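Local coordinates for protein multicopper oxidase type 1 (Nitrosomonas europaea, PDB 3G5W) that probably oxidises substrates using bound copper, as a two-domain, laccase-like multicopper oxidase whose copper cluster is completed by a neighbouring subunit, at residues L35-E40 with P120-P125; H61-R66 with G98-H103; I180-G185 with L240-P245. All coordinates share one frame; numbering follows the deposited sequence.

Contact 1: L35-E40 with P120-P125; sequences LIHVME and PLIVEP
His-37, Ile-122 and Glu-124 meet on one face of a parallel strand pair, 35-39 with 120-124, inside a mixed sheet of the first cupredoxin domain, whose Greek-key β-sandwich is the building block of multicopper oxidases. The ladder is regular: Ile-36 gives its N-H to Pro-120 O and takes one from Ile-122 N, Val-38 does the same with Ile-122 O and Glu-124 N, and Glu-40 N closes it on Glu-124 O at 2.8 Å. The His-37 ring adds a bond of its own. With CG anti to the backbone N, the imidazole swings across to the partner strand, and ND1 donates to Ile-122 O over 3.3 Å in a nearly straight line (177°). That oxygen lies in the ring plane, yet ND1 stands 48° out of the carbonyl plane, while Val-38 N reaches the same oxygen at 3.1 Å; two donors therefore grip one buried acceptor. Ile-122 splits its branches between two neighbours. With CG1 anti to the carbonyl carbon (chi1 -54°), CG2 is left against the imidazole, 3.8 Å from His-37 ND1, and CG1 turns to Leu-35 CD1, also 3.8 Å away. The Glu-124 carboxylate lies near the edge of the His-37 ring, the two planes steeply inclined, but its closeness there is doubtful in the model and NE2 is badly angled for a hydrogen bond. Met-39 bends over the same glutamate, its CE 4.0 Å from Glu-124 CB. Ile-140 of strand 137-146 packs on Leu-35, Pro-120 and Ile-122, whereas Phe-5 covers Ile-36 and Val-38 on the other face. There Ile-36 CG2 meets Leu-121 CD1 at 3.6 Å, and at the strand end Val-123 CG1 rests 3.6 Å from Glu-40 N.

Contact 2: H61-R66 with G98-H103; sequences HGMLQR and GTMWYH. With C2O (Cu-O-Cu linkage), chain K; C1O (Cu-O linkage), chain L.
His-61 ND1 and His-103 NE2 bind the same copper ion, CU3 of the Cu-O-Cu linkage, the former at 2.0 Å; His-253 of the second subunit supplies a further ligand. The other nitrogen of His-61, NE2, is hydrogen-bonded to Asp-226 of that subunit, which would fix the rotation of the ring. Next along the chain, Gly-62 N donates to O3 of the Cu-O linkage at 3.1 Å, almost straight at 170°. Backbone bonding between the segments is modest: His-61 and Trp-101 form an antiparallel hydrogen-bonded pair, but both bonds are weak, His-61 N to Trp-101 O being bent to 126° and Trp-101 N to His-61 O stretched to 3.3 Å. His-61 and His-103 each belong to a His-X-His motif (His-59/His-61 and His-103/His-105) of the kind that builds the trinuclear copper cluster of multicopper oxidases; here the second subunit completes the site. Trp-101 makes an offset stack with His-61, its five-membered ring inclined by 30° and NE1 placed over one face, 3.2 Å from His-61 CG. CU4 of the Cu-O linkage lies beyond the opposite face. The indole also covers the copper site, Trp-101 CZ2 lying 3.6 Å from CU3. An alanine in place of Trp-101 would remove the indole, and is likely to leave one face of the His-61 imidazole without its stack and a gap beside CU3. Further out, Gly-62 CA lies 4.0 Å from Met-100 SD. Met-100 CB presses on His-61 O at 3.3 Å, and Met-63 CE touches Met-100 CG at 3.6 Å, the two thioether chains crossing at about a right angle.

Contact 3: I180-G185 with L240-P245; sequences IRVKKG and LNMDNP
Met-242 O takes the backbone N-H of Gly-185 at 2.9 Å, with the donor tilted 25° from the carbonyl plane. A CA-H...O contact reaches the same oxygen, Lys-184 CA lying 3.4 Å from Met-242 O. Met-242 is itself the centre of an inverse gamma turn, in which Asp-243 N reaches back to Asn-241 O through a weak bond of 3.1 Å. One carbonyl further on, Asp-243 O is met by the ammonium of Lys-184, the NZ to O distance being 3.0 Å, again a weak bond. The lysine chain runs extended from CG, anti to the backbone N, and bends only at chi4 (57°) to bring NZ down; on the way its CD passes Pro-245 CG at 3.9 Å. This ammonium does not touch the Asp-243 carboxylate, whose OD1 instead makes a salt bridge with Arg-66 of the third subunit. Backbone donors nearby are served from outside the segments: Lys-183 N by Asp-186, Lys-184 N by Glu-276 and Asn-244 N by the hydroxyl of Tyr-274. Beneath these polar links, Val-182 CG1 packs on Met-242 CG at 4.0 Å, with Tyr-274 touching both residues. Strands 180-182 and 235-241 belong to different sheets, so the contact joins the ends of two strands from the two facing sheets of a cupredoxin β-sandwich, here the second domain.

Overall arrangement
Contacts 1 and 2 share one sheet of the first domain, their centres 10 Å apart. Strand 98-103 continues the ladder from 118-124, with probable hydrogen bonds from Gly-98 N to Val-123 O (2.8 Å) and from Met-100 N to Leu-121 O (2.9 Å). Contact 2 holds copper directly, whereas in contact 1 the Leu-121 side chain stays about 9 Å from the Cu-O linkage. Contact 3, in the second domain, has its centre 25 Å from that of contact 1 and 30 Å from that of contact 2. Across the trimer, a salt bridge ties contact 3 of one subunit to segment 61-66 of another, the Asp-243 side chain being about 12 Å from a bound Cu-O linkage.

Contact 1: L35-E40 with P120-P125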
loop_
_atom_site.group_PDB
_atom_site.type_symbol
_atom_site.label_atom_id
_atom_site.label_comp_id
_atom_site.label_asym_id
_atom_site.label_seq_id
_atom_site.Cartn_x
_atom_site.Cartn_y
_atom_site.Cartn_z
ATOM N N LEU A 35 13.080 -16.688 18.636
ATOM C CA LEU A 35 14.011 -15.729 18.081
ATOM C C LEU A 35 15.297 -16.437 17.705
ATOM O O LEU A 35 15.906 -17.122 18.536
ATOM C CB LEU A 35 14.310 -14.615 19.094
ATOM C CG LEU A 35 15.515 -13.714 18.801
ATOM C CD1 LEU A 35 15.245 -12.815 17.571
ATOM C CD2 LEU A 35 15.863 -12.893 20.033
ATOM N N ILE A 36 15.694 -16.290 16.447
ATOM C CA ILE A 36 17.013 -16.719 16.006
ATOM C C ILE A 36 17.868 -15.471 15.836
ATOM O O ILE A 36 17.590 -14.611 14.991
ATOM C CB ILE A 36 16.975 -17.567 14.699
ATOM C CG1 ILE A 36 16.108 -18.821 14.892
ATOM C CG2 ILE A 36 18.390 -17.958 14.287
ATOM C CD1 ILE A 36 15.933 -19.666 13.630
ATOM N N HIS A 37 18.904 -15.379 16.664
ATOM C CA HIS A 37 19.731 -14.196 16.738
ATOM C C HIS A 37 21.192 -14.602 16.565
ATOM O O HIS A 37 21.798 -15.216 17.460
ATOM C CB HIS A 37 19.482 -13.493 18.073
ATOM C CG HIS A 37 20.121 -12.143 18.185
ATOM N ND1 HIS A 37 20.471 -11.386 17.086
ATOM C CD2 HIS A 37 20.442 -11.402 19.270
ATOM C CE1 HIS A 37 20.991 -10.242 17.492
ATOM N NE2 HIS A 37 20.988 -10.228 18.813
ATOM N N VAL A 38 21.729 -14.275 15.394
ATOM C CA VAL A 38 23.037 -14.741 14.949
ATOM C C VAL A 38 23.868 -13.613 14.338
ATOM O O VAL A 38 23.343 -12.538 14.028
ATOM C CB VAL A 38 22.917 -15.925 13.919
ATOM C CG1 VAL A 38 22.256 -17.144 14.558
ATOM C CG2 VAL A 38 22.162 -15.504 12.658
ATOM N N MET A 39 25.165 -13.861 14.173
ATOM C CA MET A 39 26.061 -12.905 13.538
ATOM C C MET A 39 26.119 -13.144 12.028
ATOM O O MET A 39 26.088 -14.290 11.576
ATOM C CB MET A 39 27.466 -13.010 14.145
ATOM C CG MET A 39 28.487 -12.003 13.607
ATOM S SD MET A 39 28.079 -10.279 13.957
ATOM C CE MET A 39 27.989 -10.306 15.747
ATOM N N GLU A 40 26.197 -12.061 11.260
ATOM C CA GLU A 40 26.470 -12.118 9.824
ATOM C C GLU A 40 27.664 -13.039 9.548
ATOM O O GLU A 40 28.730 -12.900 10.162
ATOM C CB GLU A 40 26.763 -10.706 9.310
ATOM C CG GLU A 40 26.876 -10.560 7.803
ATOM C CD GLU A 40 27.350 -9.169 7.373
ATOM O OE1 GLU A 40 27.674 -8.325 8.245
ATOM O OE2 GLU A 40 27.412 -8.923 6.152
ATOM N N PRO A 120 11.051 -14.338 14.077
ATOM C CA PRO A 120 12.077 -13.403 13.619
ATOM C C PRO A 120 13.482 -14.004 13.486
ATOM O O PRO A 120 13.900 -14.834 14.302
ATOM C CB PRO A 120 12.047 -12.318 14.695
ATOM C CG PRO A 120 11.673 -13.059 15.964
ATOM C CD PRO A 120 10.907 -14.317 15.548
ATOM N N LEU A 121 14.201 -13.578 12.454
ATOM C CA LEU A 121 15.580 -13.989 12.264
ATOM C C LEU A 121 16.419 -12.720 12.226
ATOM O O LEU A 121 16.417 -11.991 11.225
ATOM C CB LEU A 121 15.718 -14.803 10.975
ATOM C CG LEU A 121 17.088 -15.130 10.370
ATOM C CD1 LEU A 121 17.958 -15.892 11.355
ATOM C CD2 LEU A 121 16.904 -15.925 9.080
ATOM N N ILE A 122 17.093 -12.431 13.334
ATOM C CA ILE A 122 17.871 -11.193 13.429
ATOM C C ILE A 122 19.347 -11.479 13.189
ATOM O O ILE A 122 19.992 -12.186 13.968
ATOM C CB ILE A 122 17.667 -10.447 14.775
ATOM C CG1 ILE A 122 16.178 -10.191 15.058
ATOM C CG2 ILE A 122 18.482 -9.143 14.803
ATOM C CD1 ILE A 122 15.406 -9.492 13.940
ATOM N N VAL A 123 19.864 -10.944 12.091
ATOM C CA VAL A 123 21.255 -11.141 11.723
ATOM C C VAL A 123 22.016 -9.848 12.004
ATOM O O VAL A 123 21.796 -8.828 11.340
ATOM C CB VAL A 123 21.407 -11.545 10.232
ATOM C CG1 VAL A 123 22.857 -11.858 9.904
ATOM C CG2 VAL A 123 20.520 -12.740 9.904
ATOM N N GLU A 124 22.898 -9.904 12.999
ATOM C CA GLU A 124 23.702 -8.754 13.401
ATOM C C GLU A 124 24.797 -8.512 12.376
ATOM O O GLU A 124 25.459 -9.459 11.962
ATOM C CB GLU A 124 24.346 -9.009 14.767
ATOM C CG GLU A 124 23.378 -9.030 15.933
ATOM C CD GLU A 124 22.829 -7.654 16.283
ATOM O OE1 GLU A 124 23.572 -6.655 16.139
ATOM O OE2 GLU A 124 21.656 -7.562 16.705
ATOM N N PRO A 125 24.988 -7.249 11.951
ATOM C CA PRO A 125 26.099 -6.963 11.040
ATOM C C PRO A 125 27.439 -7.020 11.778
ATOM O O PRO A 125 27.503 -6.694 12.968
ATOM C CB PRO A 125 25.798 -5.542 10.553
ATOM C CG PRO A 125 24.995 -4.927 11.656
ATOM C CD PRO A 125 24.201 -6.040 12.274
#

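Contact 2: H61-R66 with G98-H103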
loop_
_atom_site.group_PDB
_atom_site.type_symbol
_atom_site.label_atom_id
_atom_site.label_comp_id
_atom_site.label_asym_id
_atom_site.label_seq_id
_atom_site.Cartn_x
_atom_site.Cartn_y
_atom_site.Cartn_z
ATOM N N HIS A 61 13.202 -16.015 4.967
ATOM C CA HIS A 61 12.903 -14.813 4.172
ATOM C C HIS A 61 13.953 -13.736 4.385
ATOM O O HIS A 61 14.044 -13.153 5.467
ATOM C CB HIS A 61 11.523 -14.256 4.538
ATOM C CG HIS A 61 11.064 -13.141 3.644
ATOM N ND1 HIS A 61 9.808 -13.114 3.077
ATOM C CD2 HIS A 61 11.703 -12.031 3.199
ATOM C CE1 HIS A 61 9.689 -12.028 2.330
ATOM N NE2 HIS A 61 10.823 -11.350 2.392
ATOM N N GLY A 62 14.717 -13.459 3.336
ATOM C CA GLY A 62 15.807 -12.490 3.396
ATOM C C GLY A 62 17.172 -13.147 3.322
ATOM O O GLY A 62 18.179 -12.475 3.078
ATOM N N MET A 63 17.217 -14.458 3.549
ATOM C CA MET A 63 18.453 -15.206 3.386
ATOM C C MET A 63 18.679 -15.453 1.901
ATOM O O MET A 63 17.828 -16.036 1.229
ATOM C CB MET A 63 18.423 -16.531 4.161
ATOM C CG MET A 63 18.479 -16.411 5.690
ATOM S SD MET A 63 19.979 -15.604 6.320
ATOM C CE MET A 63 19.411 -13.915 6.488
ATOM N N LEU A 64 19.830 -15.002 1.404
ATOM C CA LEU A 64 20.208 -15.121 -0.007
ATOM C C LEU A 64 20.408 -16.565 -0.462
ATOM O O LEU A 64 20.264 -16.861 -1.645
ATOM C CB LEU A 64 21.488 -14.318 -0.273
ATOM C CG LEU A 64 21.465 -12.982 -1.031
ATOM C CD1 LEU A 64 20.077 -12.349 -1.163
ATOM C CD2 LEU A 64 22.475 -12.004 -0.437
ATOM N N GLN A 65 20.755 -17.448 0.477
ATOM C CA GLN A 65 20.998 -18.865 0.180
ATOM C C GLN A 65 22.013 -19.044 -0.960
ATOM O O GLN A 65 21.760 -19.763 -1.931
ATOM C CB GLN A 65 19.682 -19.609 -0.128
ATOM C CG GLN A 65 18.593 -19.523 0.952
ATOM C CD GLN A 65 18.829 -20.449 2.144
ATOM O OE1 GLN A 65 18.063 -20.434 3.109
ATOM N NE2 GLN A 65 19.884 -21.250 2.084
ATOM N N ARG A 66 23.165 -18.386 -0.835
ATOM C CA ARG A 66 24.189 -18.437 -1.878
ATOM C C ARG A 66 24.794 -19.836 -1.963
ATOM O O ARG A 66 25.445 -20.305 -1.026
ATOM C CB ARG A 66 25.257 -17.357 -1.668
ATOM C CG ARG A 66 24.691 -15.943 -1.656
ATOM C CD ARG A 66 25.777 -14.892 -1.545
ATOM N NE ARG A 66 26.300 -14.536 -2.860
ATOM C CZ ARG A 66 25.806 -13.573 -3.637
ATOM N NH1 ARG A 66 24.771 -12.838 -3.238
ATOM N NH2 ARG A 66 26.359 -13.337 -4.820
ATOM N N GLY A 98 20.569 -7.977 8.953
ATOM C CA GLY A 98 19.338 -7.202 9.061
ATOM C C GLY A 98 18.177 -7.929 9.702
ATOM O O GLY A 98 18.335 -9.037 10.213
ATOM N N THR A 99 17.018 -7.270 9.695
ATOM C CA THR A 99 15.775 -7.825 10.207
ATOM C C THR A 99 15.204 -8.756 9.152
ATOM O O THR A 99 14.653 -8.314 8.127
ATOM C CB THR A 99 14.738 -6.731 10.514
ATOM O OG1 THR A 99 15.279 -5.807 11.468
ATOM C CG2 THR A 99 13.452 -7.350 11.071
ATOM N N MET A 100 15.361 -10.047 9.397
ATOM C CA MET A 100 14.795 -11.055 8.513
ATOM C C MET A 100 13.746 -11.846 9.297
ATOM O O MET A 100 13.500 -11.575 10.475
ATOM C CB MET A 100 15.891 -11.965 7.947
ATOM C CG MET A 100 17.165 -11.235 7.477
ATOM S SD MET A 100 16.891 -9.925 6.258
ATOM C CE MET A 100 18.580 -9.548 5.796
ATOM N N TRP A 101 13.116 -12.813 8.646
ATOM C CA TRP A 101 12.155 -13.657 9.334
ATOM C C TRP A 101 12.039 -15.009 8.663
ATOM O O TRP A 101 12.611 -15.233 7.590
ATOM C CB TRP A 101 10.790 -12.958 9.488
ATOM C CG TRP A 101 10.039 -12.658 8.216
ATOM C CD1 TRP A 101 10.498 -11.976 7.129
ATOM C CD2 TRP A 101 8.669 -12.989 7.928
ATOM N NE1 TRP A 101 9.510 -11.872 6.180
ATOM C CE2 TRP A 101 8.379 -12.486 6.641
ATOM C CE3 TRP A 101 7.662 -13.656 8.636
ATOM C CZ2 TRP A 101 7.122 -12.639 6.036
ATOM C CZ3 TRP A 101 6.409 -13.809 8.038
ATOM C CH2 TRP A 101 6.152 -13.298 6.749
ATOM N N TYR A 102 11.336 -15.920 9.323
ATOM C CA TYR A 102 11.129 -17.236 8.773
ATOM C C TYR A 102 9.691 -17.656 8.938
ATOM O O TYR A 102 9.014 -17.258 9.884
ATOM C CB TYR A 102 12.100 -18.263 9.357
ATOM C CG TYR A 102 12.004 -18.543 10.843
ATOM C CD1 TYR A 102 12.663 -17.738 11.769
ATOM C CD2 TYR A 102 11.313 -19.665 11.317
ATOM C CE1 TYR A 102 12.605 -18.011 13.130
ATOM C CE2 TYR A 102 11.243 -19.949 12.678
ATOM C CZ TYR A 102 11.898 -19.120 13.580
ATOM O OH TYR A 102 11.855 -19.412 14.930
ATOM N N HIS A 103 9.225 -18.436 7.979
ATOM C CA HIS A 103 7.848 -18.881 7.969
ATOM C C HIS A 103 7.693 -20.120 7.109
ATOM O O HIS A 103 8.555 -20.435 6.281
ATOM C CB HIS A 103 6.903 -17.756 7.492
ATOM C CG HIS A 103 7.212 -17.217 6.127
ATOM N ND1 HIS A 103 6.773 -17.821 4.968
ATOM C CD2 HIS A 103 7.864 -16.094 5.737
ATOM C CE1 HIS A 103 7.162 -17.110 3.924
ATOM N NE2 HIS A 103 7.828 -16.059 4.364
HETATM CU CU2 C2O K . 8.331 -17.042 -1.126
HETATM CU CU3 C2O K . 8.332 -14.452 3.187
HETATM O O1 C2O K . 8.113 -16.123 0.612
HETATM CU CU4 C1O L . 11.472 -15.159 0.622
HETATM O O3 C1O L . 14.098 -14.568 0.550
#

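Contact 3: I180-G185 with L240-P245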
loop_
_atom_site.group_PDB
_atom_site.type_symbol
_atom_site.label_atom_id
_atom_site.label_comp_id
_atom_site.label_asym_id
_atom_site.label_seq_id
_atom_site.Cartn_x
_atom_site.Cartn_y
_atom_site.Cartn_z
ATOM N N ILE A 180 5.780 -0.256 25.608
ATOM C CA ILE A 180 7.213 -0.121 25.372
ATOM C C ILE A 180 7.699 0.885 26.401
ATOM O O ILE A 180 7.275 2.028 26.382
ATOM C CB ILE A 180 7.474 0.332 23.917
ATOM C CG1 ILE A 180 7.114 -0.819 22.960
ATOM C CG2 ILE A 180 8.936 0.818 23.716
ATOM C CD1 ILE A 180 6.957 -0.422 21.489
ATOM N N ARG A 181 8.544 0.444 27.335
ATOM C CA ARG A 181 8.933 1.296 28.463
ATOM C C ARG A 181 10.321 1.874 28.268
ATOM O O ARG A 181 11.283 1.138 28.043
ATOM C CB ARG A 181 8.843 0.541 29.797
ATOM C CG ARG A 181 7.426 0.190 30.187
ATOM C CD ARG A 181 7.345 -0.506 31.523
ATOM N NE ARG A 181 5.966 -0.517 32.013
ATOM C CZ ARG A 181 5.571 -1.084 33.148
ATOM N NH1 ARG A 181 6.451 -1.708 33.926
ATOM N NH2 ARG A 181 4.292 -1.032 33.503
ATOM N N VAL A 182 10.411 3.198 28.361
ATOM C CA VAL A 182 11.645 3.923 28.051
ATOM C C VAL A 182 11.925 5.018 29.074
ATOM O O VAL A 182 11.098 5.291 29.949
ATOM C CB VAL A 182 11.583 4.591 26.648
ATOM C CG1 VAL A 182 11.474 3.541 25.536
ATOM C CG2 VAL A 182 10.431 5.598 26.571
ATOM N N LYS A 183 13.095 5.642 28.952
ATOM C CA LYS A 183 13.386 6.882 29.668
ATOM C C LYS A 183 13.987 7.893 28.701
ATOM O O LYS A 183 14.450 7.529 27.623
ATOM C CB LYS A 183 14.320 6.638 30.858
ATOM C CG LYS A 183 15.768 6.365 30.496
ATOM C CD LYS A 183 16.546 5.858 31.705
ATOM C CE LYS A 183 18.000 5.580 31.339
ATOM N NZ LYS A 183 18.158 4.464 30.343
ATOM N N LYS A 184 13.986 9.163 29.092
ATOM C CA LYS A 184 14.540 10.219 28.253
ATOM C C LYS A 184 16.004 9.929 27.923
ATOM O O LYS A 184 16.777 9.517 28.794
ATOM C CB LYS A 184 14.388 11.577 28.942
ATOM C CG LYS A 184 14.503 12.765 28.011
ATOM C CD LYS A 184 14.249 14.058 28.771
ATOM C CE LYS A 184 14.855 15.261 28.061
ATOM N NZ LYS A 184 14.349 15.405 26.671
ATOM N N GLY A 185 16.374 10.120 26.659
ATOM C CA GLY A 185 17.728 9.809 26.196
ATOM C C GLY A 185 17.870 8.453 25.516
ATOM O O GLY A 185 18.869 8.201 24.843
ATOM N N LEU A 240 13.691 5.678 16.729
ATOM C CA LEU A 240 13.044 6.797 17.397
ATOM C C LEU A 240 13.923 7.302 18.536
ATOM O O LEU A 240 14.347 6.518 19.395
ATOM C CB LEU A 240 11.675 6.368 17.960
ATOM C CG LEU A 240 10.574 5.731 17.103
ATOM C CD1 LEU A 240 9.550 5.029 18.009
ATOM C CD2 LEU A 240 9.867 6.765 16.269
ATOM N N ASN A 241 14.202 8.602 18.544
ATOM C CA ASN A 241 14.920 9.225 19.657
ATOM C C ASN A 241 13.908 9.551 20.744
ATOM O O ASN A 241 12.937 10.272 20.495
ATOM C CB ASN A 241 15.668 10.494 19.214
ATOM C CG ASN A 241 16.748 10.220 18.173
ATOM O OD1 ASN A 241 17.406 9.174 18.186
ATOM N ND2 ASN A 241 16.938 11.170 17.256
ATOM N N MET A 242 14.117 8.997 21.939
ATOM C CA MET A 242 13.168 9.169 23.038
ATOM C C MET A 242 13.467 10.452 23.813
ATOM O O MET A 242 14.035 10.405 24.902
ATOM C CB MET A 242 13.180 7.956 23.985
ATOM C CG MET A 242 12.718 6.618 23.382
ATOM S SD MET A 242 11.033 6.621 22.689
ATOM C CE MET A 242 11.441 6.939 21.010
ATOM N N ASP A 243 13.069 11.591 23.247
ATOM C CA ASP A 243 13.414 12.896 23.815
ATOM C C ASP A 243 12.202 13.695 24.309
ATOM O O ASP A 243 12.294 14.903 24.520
ATOM C CB ASP A 243 14.177 13.719 22.774
ATOM C CG ASP A 243 13.351 13.991 21.514
ATOM O OD1 ASP A 243 13.908 14.593 20.572
ATOM O OD2 ASP A 243 12.155 13.610 21.454
ATOM N N ASN A 244 11.071 13.023 24.488
ATOM C CA ASN A 244 9.806 13.714 24.714
ATOM C C ASN A 244 8.924 12.953 25.707
ATOM O O ASN A 244 7.976 12.278 25.297
ATOM C CB ASN A 244 9.105 13.943 23.347
ATOM C CG ASN A 244 7.822 14.756 23.452
ATOM O OD1 ASN A 244 7.001 14.764 22.520
ATOM N ND2 ASN A 244 7.632 15.438 24.577
ATOM N N PRO A 245 9.240 13.045 27.022
ATOM C CA PRO A 245 8.477 12.315 28.035
ATOM C C PRO A 245 6.965 12.517 28.007
ATOM O O PRO A 245 6.475 13.654 27.951
ATOM C CB PRO A 245 9.083 12.802 29.358
ATOM C CG PRO A 245 10.494 13.154 28.988
ATOM C CD PRO A 245 10.355 13.798 27.631
#